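MarR Like Protein, TVG0766549 (Thermoplasma volcanium, PDB 3LFK) is of unknown function, was once reported as a mechanosensitive channel, and folds like a MarR-type winged helix-turn-helix regulator that probably binds DNA. Local coordinates at residues Glu97-Ala100 with Gln101-Val105; Asp37-Ser40 with Leu41-Leu45; Gly50-Leu54 with Tyr55-Asn59; Asn59-Leu63 with Lys64-Ser68. All blocks are in the same frame, centred on the assembly; numbering follows the deposited sequence.

In the fold
From the N terminus, the chain first meets interaction 2, about two and a half turns of helix 36-47. It then passes a short loop into strand 51-53 and helix 54-60, where interaction 3 makes the corner between strand and helix. Interaction 4 follows at once, shares Asn59 with it, and turns the chain into helix 66-76. Interaction 1 comes last, on helix 94-116. The four lie in series; none nests in or crosses another. Every pair except interactions 1 and 4 touches in space. Leu42 and Leu43 of interaction 2 pack on Val99, Ala100 and Arg104 of interaction 1. Leu45 and Phe44 cover Ile52, and Leu41 and Phe44 meet Thr61. Helix 36-47 therefore joins the helix-turn-helix to helix 94-116.

Interaction 1: Glu97-Ala100 with Gln101-Val105; sequences EFVA and QAIRV
Helix 94-116, the long C-terminal helix, brings Val99 and Ile103 together one turn apart. Their side chains lie side by side and point the same way. Val99 CG1 stands 3.9 Å from Ile103 CD1. Ile103 carries CG1 beside its own backbone N (chi1 -70°), which folds this branch back over the preceding turn. There Ile103 CG1 comes within 3.3 Å of Val99 O. The same carbonyl accepts the backbone N of Ile103 at 3.0 Å. Arg104 repeats the pattern on Ala100. Its CG lies 3.2 Å from Ala100 O, and its N bonds to that oxygen at 2.9 Å. In this winged helix-turn-helix fold the helix follows the wing strands 79-84 and 87-92. Its inner side faces helix 36-47: Val99 touches Leu42, Ala100 touches Lys46, and Arg104 touches Leu43. Tyr32 adds cover over Val99 and Ala102, while Phe98 reaches Lys21 and Pro22. Two more backbone bonds join the segments, from Gln101 N to Glu97 O at 2.8 Å and from Ala102 N to Phe98 O at 3.0 Å. Ala102 CB rests 3.5 Å from Phe98 O.

Interaction 2: Asp37-Ser40 with Leu41-Leu45; sequences DEVS and LLLFL
Val39 sets CG1 opposite its backbone N (chi1 176°), and Leu43 sets CG opposite its carbonyl carbon (chi1 -64°). These two turns lay the side chains side by side on helix 36-47, pointing the same way. This is the helix before strand 51-53 in the winged helix-turn-helix fold, and it packs against the three other helices. Val39 CG1 and Leu43 CD1 are 4.1 Å apart. Leu43 CG also sits 3.4 Å from Val39 O, which accepts Leu43 N at 3.0 Å. The neighbouring leucines face other parts of the fold. Leu41 reaches Val69 and Leu73 on helix 66-76, and Leu42 lies on Ala100 of helix 94-116. The polar ends of Asp37 and Ser40 look back along the chain. Asp37 OD1 bonds to Ser35 OG and Ser40 OG to Gln36 O. Glu38 OE1 is held by both Tyr76 OH and Ser35 N, so this one oxygen of a buried residue has two partners. The backbone bond from Leu42 N to Glu38 O measures 2.9 Å. Two residues on, Ser40 O accepts Phe44 N at 2.9 Å, and Phe44 CB lies 3.4 Å from that oxygen.

Interaction 3: Gly50-Leu54 with Tyr55-Asn59; sequences GKIPL and YRIKN
Ile52 and Arg56 cross at about a right angle. The methyl CD1 of Ile52 lies over one face of the Arg56 guanidinium, 3.6 Å above its plane and shifted toward the rim. The same methyl is 3.6 Å from Arg56 CB, so the arginine chain, bent at chi3, curls round it. Arg56 NE forms a salt bridge with Glu60, which helps fix the direction of the flat group. The other branch of Ile52 serves a different partner: its CG2 lies 4.0 Å from Ile57 CD1. This second pair is buried, with Leu45 of helix 36-47 against both side chains.

Pro53 and Tyr55 run side by side and point the same way. The tyrosine ring swings back beside the proline because its CG stands between backbone N and carbonyl carbon (chi1 78°). Pro53 CB is 3.5 Å from Tyr55 CE2. Backbone bonds close the turn. Arg56 N bonds to Pro53 O at 3.1 Å, coming from above the carbonyl plane. Leu54 O accepts Lys58 N at 3.2 Å and, weakly, Ile57 N. The axes of strand 51-53 and helix 55-59 make an angle of 79°, with Pro53 as the N-cap residue. This is the corner where the short first strand of a winged helix-turn-helix sheet, paired with strand 87-92, leads into the first helix of the helix-turn-helix.

Interaction 4: Asn59-Leu63 with Lys64-Ser68; sequences NETGL and KDPES
Thr61 OG1 has two polar partners and also lies near Pro66 across the turn. It accepts the backbone N of Leu63 at 3.3 Å, which makes an ST turn, and it bonds to Ile57 O one turn back in the helix. Its distance to Pro66 CG is 4.2 Å. With chi1 at 66° the hydroxyl sits between the threonine's own N and carbonyl carbon, where it reaches both Leu63 N and Ile57 O. Gly62 follows with positive phi, the first residue to leave helical angles. The link to helix 66-76 is the turn of the helix-turn-helix. In MarR-like regulators the second of these helices usually reads DNA, so helix 66-76 is probably the recognition helix here. Leu63 and Pro66 make the apolar contact of this turn. Leu63 CB is 3.8 Å from Pro66 CG, and the proline ring also rests on the leucine backbone, with Pro66 CD 3.4 Å from Leu63 O. Leu63 CD1 reaches along to Pro66 CA at 4.1 Å. Asp65 is the N-cap residue of helix 66-76. Its OD1 accepts Ser68 N at 3.2 Å, met from above the carboxylate plane. Glu67 forms a salt bridge back to Lys58 of the preceding helix.

Interaction 1: Glu97-Ala100 with Gln101-Val105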
loop_
_atom_site.group_PDB
_atom_site.type_symbol
_atom_site.label_atom_id
_atom_site.label_comp_id
_atom_site.label_asym_id
_atom_site.label_seq_id
_atom_site.Cartn_x
_atom_site.Cartn_y
_atom_site.Cartn_z
ATOM N N GLU A 97 4.808 1.134 -3.724
ATOM C CA GLU A 97 5.815 1.682 -2.811
ATOM C C GLU A 97 5.610 3.190 -2.711
ATOM O O GLU A 97 5.632 3.763 -1.616
ATOM C CB GLU A 97 7.224 1.364 -3.327
ATOM C CG GLU A 97 7.448 -0.137 -3.432
ATOM C CD GLU A 97 8.779 -0.587 -2.909
ATOM O OE1 GLU A 97 9.809 -0.040 -3.361
ATOM O OE2 GLU A 97 8.792 -1.499 -2.052
ATOM N N PHE A 98 5.381 3.828 -3.855
ATOM C CA PHE A 98 5.150 5.272 -3.895
ATOM C C PHE A 98 3.963 5.686 -3.008
ATOM O O PHE A 98 4.049 6.616 -2.197
ATOM C CB PHE A 98 4.873 5.714 -5.347
ATOM C CG PHE A 98 4.582 7.183 -5.492
ATOM C CD1 PHE A 98 5.620 8.104 -5.544
ATOM C CD2 PHE A 98 3.273 7.643 -5.529
ATOM C CE1 PHE A 98 5.340 9.468 -5.631
ATOM C CE2 PHE A 98 2.987 9.001 -5.613
ATOM C CZ PHE A 98 4.025 9.914 -5.665
ATOM N N VAL A 99 2.841 4.989 -3.179
ATOM C CA VAL A 99 1.641 5.322 -2.441
ATOM C C VAL A 99 1.824 5.024 -0.960
ATOM O O VAL A 99 1.403 5.810 -0.114
ATOM C CB VAL A 99 0.446 4.541 -3.043
ATOM C CG1 VAL A 99 -0.755 4.629 -2.143
ATOM C CG2 VAL A 99 0.117 5.131 -4.425
ATOM N N ALA A 100 2.448 3.892 -0.657
ATOM C CA ALA A 100 2.671 3.491 0.738
ATOM C C ALA A 100 3.552 4.525 1.422
ATOM O O ALA A 100 3.276 4.917 2.552
ATOM C CB ALA A 100 3.340 2.104 0.786
ATOM N N GLN A 101 4.594 4.973 0.735
ATOM C CA GLN A 101 5.493 5.970 1.328
ATOM C C GLN A 101 4.788 7.326 1.518
ATOM O O GLN A 101 4.979 7.995 2.541
ATOM C CB GLN A 101 6.734 6.139 0.459
ATOM C CG GLN A 101 7.920 6.823 1.193
ATOM C CD GLN A 101 8.396 6.057 2.428
ATOM O OE1 GLN A 101 7.887 4.982 2.753
ATOM N NE2 GLN A 101 9.384 6.615 3.124
ATOM N N ALA A 102 3.960 7.733 0.552
ATOM C CA ALA A 102 3.240 9.000 0.658
ATOM C C ALA A 102 2.328 8.995 1.872
ATOM O O ALA A 102 2.235 9.989 2.611
ATOM C CB ALA A 102 2.433 9.255 -0.609
ATOM N N ILE A 103 1.649 7.870 2.091
ATOM C CA ILE A 103 0.753 7.736 3.223
ATOM C C ILE A 103 1.560 7.710 4.523
ATOM O O ILE A 103 1.165 8.352 5.506
ATOM C CB ILE A 103 -0.099 6.436 3.090
ATOM C CG1 ILE A 103 -1.101 6.615 1.935
ATOM C CG2 ILE A 103 -0.847 6.125 4.409
ATOM C CD1 ILE A 103 -1.870 5.316 1.553
ATOM N N ARG A 104 2.676 6.980 4.526
ATOM C CA ARG A 104 3.514 6.899 5.734
ATOM C C ARG A 104 4.014 8.282 6.123
ATOM O O ARG A 104 3.986 8.646 7.294
ATOM C CB ARG A 104 4.725 6.001 5.497
ATOM C CG ARG A 104 4.433 4.521 5.524
ATOM C CD ARG A 104 5.738 3.740 5.401
ATOM N NE ARG A 104 6.593 3.916 6.578
ATOM C CZ ARG A 104 7.865 3.532 6.653
ATOM N NH1 ARG A 104 8.454 2.950 5.616
ATOM N NH2 ARG A 104 8.549 3.715 7.776
ATOM N N VAL A 105 4.487 9.034 5.140
ATOM C CA VAL A 105 4.986 10.386 5.421
ATOM C C VAL A 105 3.877 11.301 5.918
ATOM O O VAL A 105 4.068 12.045 6.897
ATOM C CB VAL A 105 5.662 10.980 4.185
ATOM C CG1 VAL A 105 5.948 12.460 4.398
ATOM C CG2 VAL A 105 6.953 10.209 3.908
#

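Interaction 2: Asp37-Ser40 with Leu41-Leu45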
loop_
_atom_site.group_PDB
_atom_site.type_symbol
_atom_site.label_atom_id
_atom_site.label_comp_id
_atom_site.label_asym_id
_atom_site.label_seq_id
_atom_site.Cartn_x
_atom_site.Cartn_y
_atom_site.Cartn_z
ATOM N N ASP A 37 -8.805 -1.174 5.582
ATOM C CA ASP A 37 -8.196 -2.492 5.570
ATOM C C ASP A 37 -7.102 -2.561 4.491
ATOM O O ASP A 37 -6.029 -3.143 4.702
ATOM C CB ASP A 37 -9.264 -3.587 5.382
ATOM C CG ASP A 37 -10.196 -3.332 4.186
ATOM O OD1 ASP A 37 -10.178 -2.232 3.609
ATOM O OD2 ASP A 37 -10.950 -4.252 3.829
ATOM N N GLU A 38 -7.371 -1.939 3.337
ATOM C CA GLU A 38 -6.405 -1.928 2.248
ATOM C C GLU A 38 -5.169 -1.107 2.596
ATOM O O GLU A 38 -4.058 -1.512 2.306
ATOM C CB GLU A 38 -7.091 -1.384 0.973
ATOM C CG GLU A 38 -8.082 -2.415 0.421
ATOM C CD GLU A 38 -9.119 -1.856 -0.530
ATOM O OE1 GLU A 38 -9.080 -0.662 -0.869
ATOM O OE2 GLU A 38 -9.996 -2.651 -0.928
ATOM N N VAL A 39 -5.381 0.027 3.254
ATOM C CA VAL A 39 -4.278 0.874 3.659
ATOM C C VAL A 39 -3.438 0.107 4.678
ATOM O O VAL A 39 -2.219 0.062 4.576
ATOM C CB VAL A 39 -4.796 2.178 4.287
ATOM C CG1 VAL A 39 -3.619 3.011 4.793
ATOM C CG2 VAL A 39 -5.557 3.008 3.247
ATOM N N SER A 40 -4.094 -0.502 5.660
ATOM C CA SER A 40 -3.357 -1.295 6.650
ATOM C C SER A 40 -2.481 -2.370 5.990
ATOM O O SER A 40 -1.296 -2.537 6.329
ATOM C CB SER A 40 -4.361 -1.962 7.599
ATOM O OG SER A 40 -5.005 -0.970 8.373
ATOM N N LEU A 41 -3.043 -3.106 5.028
ATOM C CA LEU A 41 -2.263 -4.134 4.375
ATOM C C LEU A 41 -1.102 -3.552 3.551
ATOM O O LEU A 41 -0.015 -4.089 3.541
ATOM C CB LEU A 41 -3.151 -4.996 3.472
ATOM C CG LEU A 41 -2.344 -6.099 2.776
ATOM C CD1 LEU A 41 -1.659 -7.039 3.791
ATOM C CD2 LEU A 41 -3.283 -6.900 1.883
ATOM N N LEU A 42 -1.359 -2.466 2.829
ATOM C CA LEU A 42 -0.310 -1.839 2.034
ATOM C C LEU A 42 0.871 -1.415 2.920
ATOM O O LEU A 42 2.032 -1.606 2.558
ATOM C CB LEU A 42 -0.896 -0.622 1.289
ATOM C CG LEU A 42 0.056 0.096 0.332
ATOM C CD1 LEU A 42 0.296 -0.771 -0.874
ATOM C CD2 LEU A 42 -0.558 1.435 -0.096
ATOM N N LEU A 43 0.562 -0.818 4.070
ATOM C CA LEU A 43 1.614 -0.374 4.982
ATOM C C LEU A 43 2.308 -1.579 5.621
ATOM O O LEU A 43 3.505 -1.529 5.910
ATOM C CB LEU A 43 1.033 0.554 6.069
ATOM C CG LEU A 43 0.453 1.863 5.531
ATOM C CD1 LEU A 43 0.006 2.750 6.691
ATOM C CD2 LEU A 43 1.471 2.572 4.684
ATOM N N PHE A 44 1.570 -2.659 5.832
ATOM C CA PHE A 44 2.181 -3.860 6.398
ATOM C C PHE A 44 3.230 -4.350 5.388
ATOM O O PHE A 44 4.355 -4.684 5.743
ATOM C CB PHE A 44 1.108 -4.924 6.633
ATOM C CG PHE A 44 1.653 -6.266 7.046
ATOM C CD1 PHE A 44 1.885 -6.558 8.388
ATOM C CD2 PHE A 44 1.934 -7.237 6.089
ATOM C CE1 PHE A 44 2.393 -7.806 8.759
ATOM C CE2 PHE A 44 2.437 -8.485 6.448
ATOM C CZ PHE A 44 2.669 -8.768 7.789
ATOM N N LEU A 45 2.875 -4.390 4.110
ATOM C CA LEU A 45 3.809 -4.836 3.099
ATOM C C LEU A 45 5.027 -3.910 3.027
ATOM O O LEU A 45 6.160 -4.380 2.885
ATOM C CB LEU A 45 3.107 -4.904 1.722
ATOM C CG LEU A 45 1.995 -5.969 1.654
ATOM C CD1 LEU A 45 1.179 -5.784 0.352
ATOM C CD2 LEU A 45 2.601 -7.364 1.675
#

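Interaction 3: Gly50-Leu54 with Tyr55-Asn59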
loop_
_atom_site.group_PDB
_atom_site.type_symbol
_atom_site.label_atom_id
_atom_site.label_comp_id
_atom_site.label_asym_id
_atom_site.label_seq_id
_atom_site.Cartn_x
_atom_site.Cartn_y
_atom_site.Cartn_z
ATOM N N GLY A 50 8.532 -4.436 1.493
ATOM C CA GLY A 50 7.857 -4.441 0.205
ATOM C C GLY A 50 7.900 -5.797 -0.485
ATOM O O GLY A 50 7.614 -5.881 -1.674
ATOM N N LYS A 51 8.246 -6.854 0.258
ATOM C CA LYS A 51 8.322 -8.221 -0.278
ATOM C C LYS A 51 8.194 -9.232 0.869
ATOM O O LYS A 51 9.002 -9.190 1.795
ATOM C CB LYS A 51 9.660 -8.436 -0.974
ATOM C CG LYS A 51 9.828 -9.837 -1.522
ATOM C CD LYS A 51 10.950 -9.868 -2.545
ATOM C CE LYS A 51 10.878 -11.118 -3.396
ATOM N NZ LYS A 51 11.923 -11.097 -4.459
ATOM N N ILE A 52 7.229 -10.159 0.783
ATOM C CA ILE A 52 6.979 -11.118 1.875
ATOM C C ILE A 52 6.172 -12.380 1.451
ATOM O O ILE A 52 5.379 -12.337 0.504
ATOM C CB ILE A 52 6.215 -10.348 2.996
ATOM C CG1 ILE A 52 6.122 -11.162 4.287
ATOM C CG2 ILE A 52 4.802 -10.048 2.540
ATOM C CD1 ILE A 52 5.516 -10.359 5.446
ATOM N N PRO A 53 6.378 -13.529 2.127
ATOM C CA PRO A 53 5.633 -14.751 1.776
ATOM C C PRO A 53 4.132 -14.596 2.043
ATOM O O PRO A 53 3.728 -13.949 3.019
ATOM C CB PRO A 53 6.241 -15.809 2.709
ATOM C CG PRO A 53 7.640 -15.347 2.868
ATOM C CD PRO A 53 7.477 -13.847 3.064
ATOM N N LEU A 54 3.293 -15.199 1.206
ATOM C CA LEU A 54 1.859 -15.078 1.420
ATOM C C LEU A 54 1.420 -15.608 2.791
ATOM O O LEU A 54 0.546 -15.033 3.431
ATOM C CB LEU A 54 1.077 -15.790 0.303
ATOM C CG LEU A 54 -0.446 -15.800 0.449
ATOM C CD1 LEU A 54 -1.044 -14.393 0.246
ATOM C CD2 LEU A 54 -1.009 -16.747 -0.595
ATOM N N TYR A 55 2.045 -16.682 3.278
ATOM C CA TYR A 55 1.610 -17.201 4.567
ATOM C C TYR A 55 1.800 -16.188 5.710
ATOM O O TYR A 55 1.073 -16.224 6.691
ATOM C CB TYR A 55 2.294 -18.558 4.872
ATOM C CG TYR A 55 3.715 -18.470 5.341
ATOM C CD1 TYR A 55 4.015 -18.083 6.646
ATOM C CD2 TYR A 55 4.770 -18.726 4.467
ATOM C CE1 TYR A 55 5.335 -17.946 7.066
ATOM C CE2 TYR A 55 6.086 -18.592 4.874
ATOM C CZ TYR A 55 6.362 -18.200 6.172
ATOM O OH TYR A 55 7.670 -18.060 6.568
ATOM N N ARG A 56 2.757 -15.272 5.597
ATOM C CA ARG A 56 2.914 -14.286 6.665
ATOM C C ARG A 56 1.744 -13.303 6.647
ATOM O O ARG A 56 1.294 -12.831 7.693
ATOM C CB ARG A 56 4.242 -13.531 6.537
ATOM C CG ARG A 56 5.467 -14.427 6.748
ATOM C CD ARG A 56 6.750 -13.617 6.949
ATOM N NE ARG A 56 6.628 -12.690 8.066
ATOM C CZ ARG A 56 7.490 -11.711 8.324
ATOM N NH1 ARG A 56 8.550 -11.533 7.546
ATOM N NH2 ARG A 56 7.273 -10.882 9.334
ATOM N N ILE A 57 1.246 -12.994 5.451
ATOM C CA ILE A 57 0.115 -12.083 5.343
ATOM C C ILE A 57 -1.110 -12.698 6.014
ATOM O O ILE A 57 -1.852 -12.016 6.707
ATOM C CB ILE A 57 -0.164 -11.767 3.863
ATOM C CG1 ILE A 57 0.965 -10.886 3.342
ATOM C CG2 ILE A 57 -1.529 -11.080 3.695
ATOM C CD1 ILE A 57 0.968 -10.737 1.844
ATOM N N LYS A 58 -1.293 -14.000 5.841
ATOM C CA LYS A 58 -2.429 -14.681 6.444
ATOM C C LYS A 58 -2.337 -14.724 7.949
ATOM O O LYS A 58 -3.332 -14.543 8.651
ATOM C CB LYS A 58 -2.521 -16.109 5.927
ATOM C CG LYS A 58 -2.855 -16.222 4.476
ATOM C CD LYS A 58 -3.135 -17.671 4.147
ATOM C CE LYS A 58 -3.569 -17.834 2.715
ATOM N NZ LYS A 58 -4.015 -19.230 2.453
ATOM N N ASN A 59 -1.132 -14.961 8.444
ATOM C CA ASN A 59 -0.913 -15.087 9.876
ATOM C C ASN A 59 -0.800 -13.802 10.674
ATOM O O ASN A 59 -1.297 -13.715 11.800
ATOM C CB ASN A 59 0.381 -15.886 10.161
ATOM C CG ASN A 59 0.364 -17.302 9.596
ATOM O OD1 ASN A 59 -0.688 -17.857 9.274
ATOM N ND2 ASN A 59 1.551 -17.902 9.491
#

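Interaction 4: Asn59-Leu63 with Lys64-Ser68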
loop_
_atom_site.group_PDB
_atom_site.type_symbol
_atom_site.label_atom_id
_atom_site.label_comp_id
_atom_site.label_asym_id
_atom_site.label_seq_id
_atom_site.Cartn_x
_atom_site.Cartn_y
_atom_site.Cartn_z
ATOM N N ASN A 59 -1.132 -14.961 8.444
ATOM C CA ASN A 59 -0.913 -15.087 9.876
ATOM C C ASN A 59 -0.800 -13.802 10.674
ATOM O O ASN A 59 -1.297 -13.715 11.800
ATOM C CB ASN A 59 0.381 -15.886 10.161
ATOM C CG ASN A 59 0.364 -17.302 9.596
ATOM O OD1 ASN A 59 -0.688 -17.857 9.274
ATOM N ND2 ASN A 59 1.551 -17.902 9.491
ATOM N N GLU A 60 -0.180 -12.794 10.074
ATOM C CA GLU A 60 0.164 -11.593 10.806
ATOM C C GLU A 60 -0.574 -10.264 10.693
ATOM O O GLU A 60 -0.289 -9.347 11.463
ATOM C CB GLU A 60 1.644 -11.336 10.533
ATOM C CG GLU A 60 2.551 -12.538 10.799
ATOM C CD GLU A 60 3.962 -12.345 10.276
ATOM O OE1 GLU A 60 4.476 -11.208 10.318
ATOM O OE2 GLU A 60 4.572 -13.342 9.836
ATOM N N THR A 61 -1.511 -10.132 9.766
ATOM C CA THR A 61 -2.163 -8.834 9.599
ATOM C C THR A 61 -3.399 -8.532 10.419
ATOM O O THR A 61 -3.780 -7.369 10.543
ATOM C CB THR A 61 -2.572 -8.625 8.181
ATOM O OG1 THR A 61 -3.592 -9.582 7.878
ATOM C CG2 THR A 61 -1.374 -8.792 7.251
ATOM N N GLY A 62 -4.043 -9.561 10.945
ATOM C CA GLY A 62 -5.242 -9.333 11.731
ATOM C C GLY A 62 -6.485 -9.161 10.876
ATOM O O GLY A 62 -7.527 -8.727 11.371
ATOM N N LEU A 63 -6.378 -9.503 9.593
ATOM C CA LEU A 63 -7.493 -9.388 8.664
ATOM C C LEU A 63 -8.293 -10.673 8.555
ATOM O O LEU A 63 -7.736 -11.763 8.544
ATOM C CB LEU A 63 -6.978 -9.010 7.266
ATOM C CG LEU A 63 -6.262 -7.660 7.137
ATOM C CD1 LEU A 63 -5.534 -7.581 5.784
ATOM C CD2 LEU A 63 -7.274 -6.528 7.248
ATOM N N LYS A 64 -9.611 -10.554 8.462
ATOM C CA LYS A 64 -10.453 -11.736 8.325
ATOM C C LYS A 64 -10.308 -12.411 6.964
ATOM O O LYS A 64 -10.409 -13.635 6.845
ATOM C CB LYS A 64 -11.923 -11.359 8.547
ATOM C CG LYS A 64 -12.220 -10.809 9.928
ATOM C CD LYS A 64 -12.294 -11.911 10.973
ATOM C CE LYS A 64 -12.540 -11.321 12.362
ATOM N NZ LYS A 64 -13.687 -10.352 12.380
ATOM N N ASP A 65 -10.103 -11.617 5.918
ATOM C CA ASP A 65 -9.954 -12.169 4.593
ATOM C C ASP A 65 -8.804 -11.425 3.920
ATOM O O ASP A 65 -9.023 -10.595 3.039
ATOM C CB ASP A 65 -11.261 -11.991 3.803
ATOM C CG ASP A 65 -11.286 -12.788 2.492
ATOM O OD1 ASP A 65 -10.241 -13.324 2.069
ATOM O OD2 ASP A 65 -12.360 -12.866 1.852
ATOM N N PRO A 66 -7.563 -11.714 4.342
ATOM C CA PRO A 66 -6.351 -11.084 3.798
ATOM C C PRO A 66 -6.250 -11.210 2.290
ATOM O O PRO A 66 -5.828 -10.266 1.595
ATOM C CB PRO A 66 -5.219 -11.851 4.483
ATOM C CG PRO A 66 -5.832 -12.344 5.738
ATOM C CD PRO A 66 -7.203 -12.760 5.321
ATOM N N GLU A 67 -6.595 -12.382 1.776
ATOM C CA GLU A 67 -6.508 -12.593 0.336
ATOM C C GLU A 67 -7.407 -11.666 -0.454
ATOM O O GLU A 67 -7.036 -11.221 -1.538
ATOM C CB GLU A 67 -6.804 -14.047 -0.037
ATOM C CG GLU A 67 -5.853 -15.010 0.650
ATOM C CD GLU A 67 -5.998 -16.431 0.171
ATOM O OE1 GLU A 67 -6.925 -16.716 -0.622
ATOM O OE2 GLU A 67 -5.178 -17.265 0.598
ATOM N N SER A 68 -8.596 -11.375 0.061
ATOM C CA SER A 68 -9.499 -10.476 -0.652
ATOM C C SER A 68 -8.922 -9.065 -0.651
ATOM O O SER A 68 -8.984 -8.351 -1.664
ATOM C CB SER A 68 -10.876 -10.442 0.022
ATOM O OG SER A 68 -11.733 -9.512 -0.622
#